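Local coordinates for protein aldehyde dehydrogenase (Burkholderia cenocepacia, PDB 4O6R) that probably oxidises aldehydes to carboxylic acids with NAD(P)+ and binds adenosine monophosphate, at residues 255-269 and 416-429. Numbering follows the deposited sequence. Where two conformers were deposited one is given.
Sequences ELGGKGANIVFDDAN and YGLGSGLWTNDLSR
The guanidinium of Arg429 lies flat on the Phe265 ring, offset toward CD1, with planes 5° apart; Arg429 CD sits 3.5 Å from the Phe265 ring centroid, almost on its normal, a CH-pi contact beside the cation-pi stack. The bend at chi3 (-77°) turns the guanidinium parallel to the ring. Arg429 NH1 makes a salt bridge with Asp267 OD1 (3.3 Å) and, in the guanidinium plane, donates to Thr424 OG1, while Arg429 NE forms a salt bridge with Asp404 of helix 404-411; with a water also accepting from NH1, these bonds fix the guanidinium's rotation.

Asp267 grips the other segment with both oxygens. OD1 takes the Thr424 hydroxyl on its syn lone pair (Thr424 OG1 to Asp267 OD1 2.6 Å), whereas OD2 receives Asn425 N from above the carboxylate plane. Asn425 ND2 returns a bond to Asp267 O (2.9 Å) with that oxygen in its amide plane, tying the type I turn Phe265–Ala268 to the chain before helix 427-436, whose N-cap is Asp426.

Behind this cluster the strands run parallel, from Gly421 N–Ala261 O to Phe265 N–Trp423 O (3.0 Å). On one face Trp423 NE1 reaches Asn262 OD1 (2.8 Å) on an in-plane lone pair, although the N-H...O angle is only 135°; on the other, Ile263 packs on Leu422. Toward Gly258 direct pairing gives way to water: one molecule links Ala261 N to Gly419 O, and another accepts from Lys259 N and Leu418 N. Strands 261-264 and 421-423 are inner neighbours in the seven-stranded sheet, consistent with the catalytic domain of the aldehyde dehydrogenase fold.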
loop_
_atom_site.group_PDB
_atom_site.type_symbol
_atom_site.label_atom_id
_atom_site.label_comp_id
_atom_site.label_asym_id
_atom_site.label_seq_id
_atom_site.Cartn_x
_atom_site.Cartn_y
_atom_site.Cartn_z
ATOM N N GLU A 255 -6.822 22.197 10.604
ATOM C CA GLU A 255 -6.933 22.862 9.291
ATOM C C GLU A 255 -7.251 24.290 9.557
ATOM O O GLU A 255 -8.345 24.622 10.010
ATOM C CB GLU A 255 -8.026 22.304 8.372
ATOM C CG GLU A 255 -8.028 22.980 6.981
ATOM C CD GLU A 255 -9.074 24.083 6.744
ATOM O OE1 GLU A 255 -8.954 25.251 7.206
ATOM O OE2 GLU A 255 -10.022 23.814 5.986
ATOM N N LEU A 256 -6.293 25.183 9.273
ATOM C CA LEU A 256 -6.255 26.537 9.871
ATOM C C LEU A 256 -6.204 27.738 8.904
ATOM O O LEU A 256 -5.579 28.769 9.212
ATOM C CB LEU A 256 -5.053 26.656 10.812
ATOM C CG LEU A 256 -4.896 25.626 11.920
ATOM C CD1 LEU A 256 -3.655 25.986 12.717
ATOM C CD2 LEU A 256 -6.123 25.604 12.809
ATOM N N GLY A 257 -6.891 27.621 7.775
ATOM C CA GLY A 257 -7.024 28.729 6.853
ATOM C C GLY A 257 -5.946 28.785 5.785
ATOM O O GLY A 257 -4.946 28.028 5.805
ATOM N N GLY A 258 -6.167 29.709 4.852
ATOM C CA GLY A 258 -5.457 29.755 3.603
ATOM C C GLY A 258 -5.491 31.156 3.043
ATOM O O GLY A 258 -6.325 31.996 3.427
ATOM N N LYS A 259 -4.581 31.431 2.147
ATOM C CA LYS A 259 -4.649 32.646 1.365
ATOM C C LYS A 259 -4.226 32.215 -0.042
ATOM O O LYS A 259 -3.140 32.556 -0.530
ATOM C CB LYS A 259 -3.736 33.723 1.939
ATOM C CG LYS A 259 -3.918 35.105 1.314
ATOM C CD LYS A 259 -5.152 35.822 1.843
ATOM C CE LYS A 259 -5.420 37.111 1.048
ATOM N NZ LYS A 259 -6.658 37.822 1.462
ATOM N N GLY A 260 -5.115 31.441 -0.659
ATOM C CA GLY A 260 -4.806 30.716 -1.882
ATOM C C GLY A 260 -4.427 31.585 -3.077
ATOM O O GLY A 260 -5.186 32.501 -3.444
ATOM N N ALA A 261 -3.250 31.333 -3.663
ATOM C CA ALA A 261 -2.917 31.953 -4.935
ATOM C C ALA A 261 -3.615 31.222 -6.074
ATOM O O ALA A 261 -3.709 29.974 -6.083
ATOM C CB ALA A 261 -1.419 31.937 -5.167
ATOM N N ASN A 262 -4.086 31.996 -7.031
ATOM C CA ASN A 262 -4.691 31.482 -8.269
ATOM C C ASN A 262 -3.967 32.189 -9.399
ATOM O O ASN A 262 -4.233 33.358 -9.644
ATOM C CB ASN A 262 -6.179 31.794 -8.245
ATOM C CG ASN A 262 -6.918 31.245 -9.450
ATOM O OD1 ASN A 262 -6.392 30.419 -10.190
ATOM N ND2 ASN A 262 -8.157 31.699 -9.639
ATOM N N ILE A 263 -2.972 31.522 -9.996
ATOM C CA ILE A 263 -2.000 32.158 -10.864
ATOM C C ILE A 263 -2.400 31.932 -12.323
ATOM O O ILE A 263 -2.637 30.801 -12.736
ATOM C CB ILE A 263 -0.581 31.565 -10.646
ATOM C CG1 ILE A 263 -0.188 31.574 -9.173
ATOM C CG2 ILE A 263 0.456 32.314 -11.470
ATOM C CD1 ILE A 263 1.022 30.716 -8.830
ATOM N N VAL A 264 -2.477 33.006 -13.098
ATOM C CA VAL A 264 -2.828 32.915 -14.494
ATOM C C VAL A 264 -1.634 33.345 -15.340
ATOM O O VAL A 264 -1.225 34.519 -15.364
ATOM C CB VAL A 264 -4.077 33.759 -14.807
ATOM C CG1 VAL A 264 -4.496 33.636 -16.263
ATOM C CG2 VAL A 264 -5.206 33.354 -13.873
ATOM N N PHE A 265 -1.099 32.381 -16.068
ATOM C CA PHE A 265 0.003 32.617 -16.970
ATOM C C PHE A 265 -0.467 33.143 -18.329
ATOM O O PHE A 265 -1.650 33.083 -18.678
ATOM C CB PHE A 265 0.841 31.350 -17.121
ATOM C CG PHE A 265 1.691 31.064 -15.932
ATOM C CD1 PHE A 265 2.949 31.637 -15.807
ATOM C CD2 PHE A 265 1.221 30.255 -14.909
ATOM C CE1 PHE A 265 3.721 31.395 -14.674
ATOM C CE2 PHE A 265 1.988 29.992 -13.791
ATOM C CZ PHE A 265 3.244 30.571 -13.662
ATOM N N ASP A 266 0.474 33.662 -19.108
ATOM C CA ASP A 266 0.091 34.349 -20.353
ATOM C C ASP A 266 -0.350 33.382 -21.447
ATOM O O ASP A 266 -0.926 33.807 -22.450
ATOM C CB ASP A 266 1.160 35.361 -20.833
ATOM C CG ASP A 266 2.425 34.726 -21.301
ATOM O OD1 ASP A 266 2.777 33.626 -20.874
ATOM O OD2 ASP A 266 3.085 35.332 -22.148
ATOM N N ASP A 267 -0.131 32.088 -21.236
ATOM C CA ASP A 267 -0.588 31.094 -22.186
ATOM C C ASP A 267 -1.876 30.358 -21.692
ATOM O O ASP A 267 -2.270 29.338 -22.243
ATOM C CB ASP A 267 0.550 30.118 -22.464
ATOM C CG ASP A 267 0.773 29.163 -21.317
ATOM O OD1 ASP A 267 0.497 29.570 -20.165
ATOM O OD2 ASP A 267 1.171 28.008 -21.565
ATOM N N ALA A 268 -2.517 30.869 -20.638
ATOM C CA ALA A 268 -3.726 30.259 -20.108
ATOM C C ALA A 268 -4.886 30.400 -21.119
ATOM O O ALA A 268 -4.914 31.335 -21.930
ATOM C CB ALA A 268 -4.109 30.924 -18.804
ATOM N N ASN A 269 -5.828 29.467 -21.064
ATOM C CA ASN A 269 -7.135 29.644 -21.708
ATOM C C ASN A 269 -7.898 30.660 -20.854
ATOM O O ASN A 269 -8.330 30.353 -19.745
ATOM C CB ASN A 269 -7.873 28.314 -21.759
ATOM C CG ASN A 269 -9.214 28.412 -22.465
ATOM O OD1 ASN A 269 -9.999 29.309 -22.234
ATOM N ND2 ASN A 269 -9.476 27.460 -23.337
ATOM N N TYR A 416 0.458 31.308 4.982
ATOM C CA TYR A 416 -0.418 30.176 4.773
ATOM C C TYR A 416 0.114 29.253 3.687
ATOM O O TYR A 416 0.914 29.665 2.851
ATOM C CB TYR A 416 -1.778 30.695 4.337
ATOM C CG TYR A 416 -2.434 31.578 5.362
ATOM C CD1 TYR A 416 -3.002 31.022 6.484
ATOM C CD2 TYR A 416 -2.460 32.955 5.231
ATOM C CE1 TYR A 416 -3.614 31.797 7.426
ATOM C CE2 TYR A 416 -3.060 33.741 6.190
ATOM C CZ TYR A 416 -3.644 33.142 7.270
ATOM O OH TYR A 416 -4.269 33.855 8.250
ATOM N N GLY A 417 -0.342 28.006 3.720
ATOM C CA GLY A 417 -0.037 27.018 2.683
ATOM C C GLY A 417 -1.100 25.905 2.640
ATOM O O GLY A 417 -0.826 24.748 3.004
ATOM N N LEU A 418 -2.319 26.252 2.238
ATOM C CA LEU A 418 -3.408 25.305 2.209
ATOM C C LEU A 418 -3.599 24.846 0.749
ATOM O O LEU A 418 -3.019 23.823 0.356
ATOM C CB LEU A 418 -4.670 25.919 2.837
ATOM C CG LEU A 418 -5.872 25.001 2.982
ATOM C CD1 LEU A 418 -5.521 23.762 3.772
ATOM C CD2 LEU A 418 -6.978 25.754 3.694
ATOM N N GLY A 419 -4.350 25.599 -0.056
ATOM C CA GLY A 419 -4.517 25.306 -1.476
ATOM C C GLY A 419 -3.828 26.346 -2.338
ATOM O O GLY A 419 -3.335 27.338 -1.834
ATOM N N SER A 420 -3.796 26.097 -3.637
ATOM C CA SER A 420 -3.118 26.907 -4.613
ATOM C C SER A 420 -3.525 26.380 -5.992
ATOM O O SER A 420 -4.060 25.283 -6.121
ATOM C CB SER A 420 -1.581 26.768 -4.483
ATOM O OG SER A 420 -1.191 25.488 -4.928
ATOM N N GLY A 421 -3.306 27.171 -7.021
ATOM C CA GLY A 421 -3.506 26.680 -8.357
ATOM C C GLY A 421 -3.019 27.638 -9.402
ATOM O O GLY A 421 -2.596 28.762 -9.099
ATOM N N LEU A 422 -2.998 27.148 -10.634
ATOM C CA LEU A 422 -2.461 27.924 -11.720
ATOM C C LEU A 422 -3.095 27.516 -13.019
ATOM O O LEU A 422 -3.586 26.388 -13.170
ATOM C CB LEU A 422 -0.932 27.786 -11.774
ATOM C CG LEU A 422 -0.515 26.335 -11.972
ATOM C CD1 LEU A 422 -0.059 26.163 -13.388
ATOM C CD2 LEU A 422 0.574 25.913 -11.026
ATOM N N TRP A 423 -3.017 28.421 -13.978
ATOM C CA TRP A 423 -3.581 28.184 -15.298
ATOM C C TRP A 423 -2.509 28.434 -16.336
ATOM O O TRP A 423 -1.998 29.540 -16.451
ATOM C CB TRP A 423 -4.787 29.114 -15.528
ATOM C CG TRP A 423 -5.807 28.950 -14.483
ATOM C CD1 TRP A 423 -5.742 29.366 -13.180
ATOM C CD2 TRP A 423 -7.070 28.315 -14.640
ATOM N NE1 TRP A 423 -6.880 29.006 -12.517
ATOM C CE2 TRP A 423 -7.719 28.370 -13.394
ATOM C CE3 TRP A 423 -7.715 27.697 -15.720
ATOM C CZ2 TRP A 423 -8.990 27.821 -13.188
ATOM C CZ3 TRP A 423 -8.985 27.137 -15.518
ATOM C CH2 TRP A 423 -9.605 27.206 -14.260
ATOM N N THR A 424 -2.182 27.400 -17.098
ATOM C CA THR A 424 -1.192 27.496 -18.141
ATOM C C THR A 424 -1.415 26.299 -19.024
ATOM O O THR A 424 -2.071 25.343 -18.597
ATOM C CB THR A 424 0.233 27.441 -17.544
ATOM O OG1 THR A 424 1.213 27.663 -18.561
ATOM C CG2 THR A 424 0.517 26.090 -16.833
ATOM N N ASN A 425 -0.846 26.323 -20.225
ATOM C CA ASN A 425 -0.839 25.153 -21.064
ATOM C C ASN A 425 0.529 24.578 -21.343
ATOM O O ASN A 425 0.674 23.677 -22.179
ATOM C CB ASN A 425 -1.623 25.452 -22.318
ATOM C CG ASN A 425 -3.093 25.568 -21.997
ATOM O OD1 ASN A 425 -3.746 24.582 -21.647
ATOM N ND2 ASN A 425 -3.570 26.792 -21.928
ATOM N N ASP A 426 1.534 25.089 -20.639
ATOM C CA ASP A 426 2.885 24.575 -20.765
ATOM C C ASP A 426 3.052 23.420 -19.792
ATOM O O ASP A 426 2.915 23.592 -18.586
ATOM C CB ASP A 426 3.926 25.620 -20.423
ATOM C CG ASP A 426 5.326 25.136 -20.700
ATOM O OD1 ASP A 426 5.682 24.954 -21.917
ATOM O OD2 ASP A 426 6.041 24.848 -19.727
ATOM N N LEU A 427 3.339 22.262 -20.364
ATOM C CA LEU A 427 3.560 21.023 -19.651
ATOM C C LEU A 427 4.570 21.135 -18.513
ATOM O O LEU A 427 4.221 20.840 -17.375
ATOM C CB LEU A 427 4.044 19.969 -20.646
ATOM C CG LEU A 427 4.432 18.590 -20.083
ATOM C CD1 LEU A 427 3.279 17.910 -19.357
ATOM C CD2 LEU A 427 4.911 17.700 -21.172
ATOM N N SER A 428 5.812 21.527 -18.828
ATOM C CA SER A 428 6.868 21.577 -17.797
ATOM C C SER A 428 6.517 22.560 -16.677
ATOM O O SER A 428 6.642 22.248 -15.502
ATOM C CB SER A 428 8.222 21.938 -18.403
ATOM O OG SER A 428 8.621 20.945 -19.338
ATOM N N ARG A 429 6.045 23.737 -17.053
ATOM C CA ARG A 429 5.721 24.771 -16.069
ATOM C C ARG A 429 4.673 24.257 -15.094
ATOM O O ARG A 429 4.812 24.462 -13.902
ATOM C CB ARG A 429 5.196 26.036 -16.736
ATOM C CG ARG A 429 4.672 27.086 -15.742
ATOM C CD ARG A 429 3.952 28.183 -16.489
ATOM N NE ARG A 429 4.870 29.095 -17.133
ATOM C CZ ARG A 429 4.674 29.737 -18.276
ATOM N NH1 ARG A 429 3.601 29.545 -19.031
ATOM N NH2 ARG A 429 5.601 30.581 -18.680
HETATM O O HOH W 1 -3.165 29.013 1.275
HETATM O O HOH W 2 -0.743 30.192 0.357
HETATM O O HOH W 3 -1.512 29.316 -2.549
HETATM O O HOH W 4 3.698 31.167 -21.240
HETATM O O HOH W 5 -5.575 27.313 -19.128
#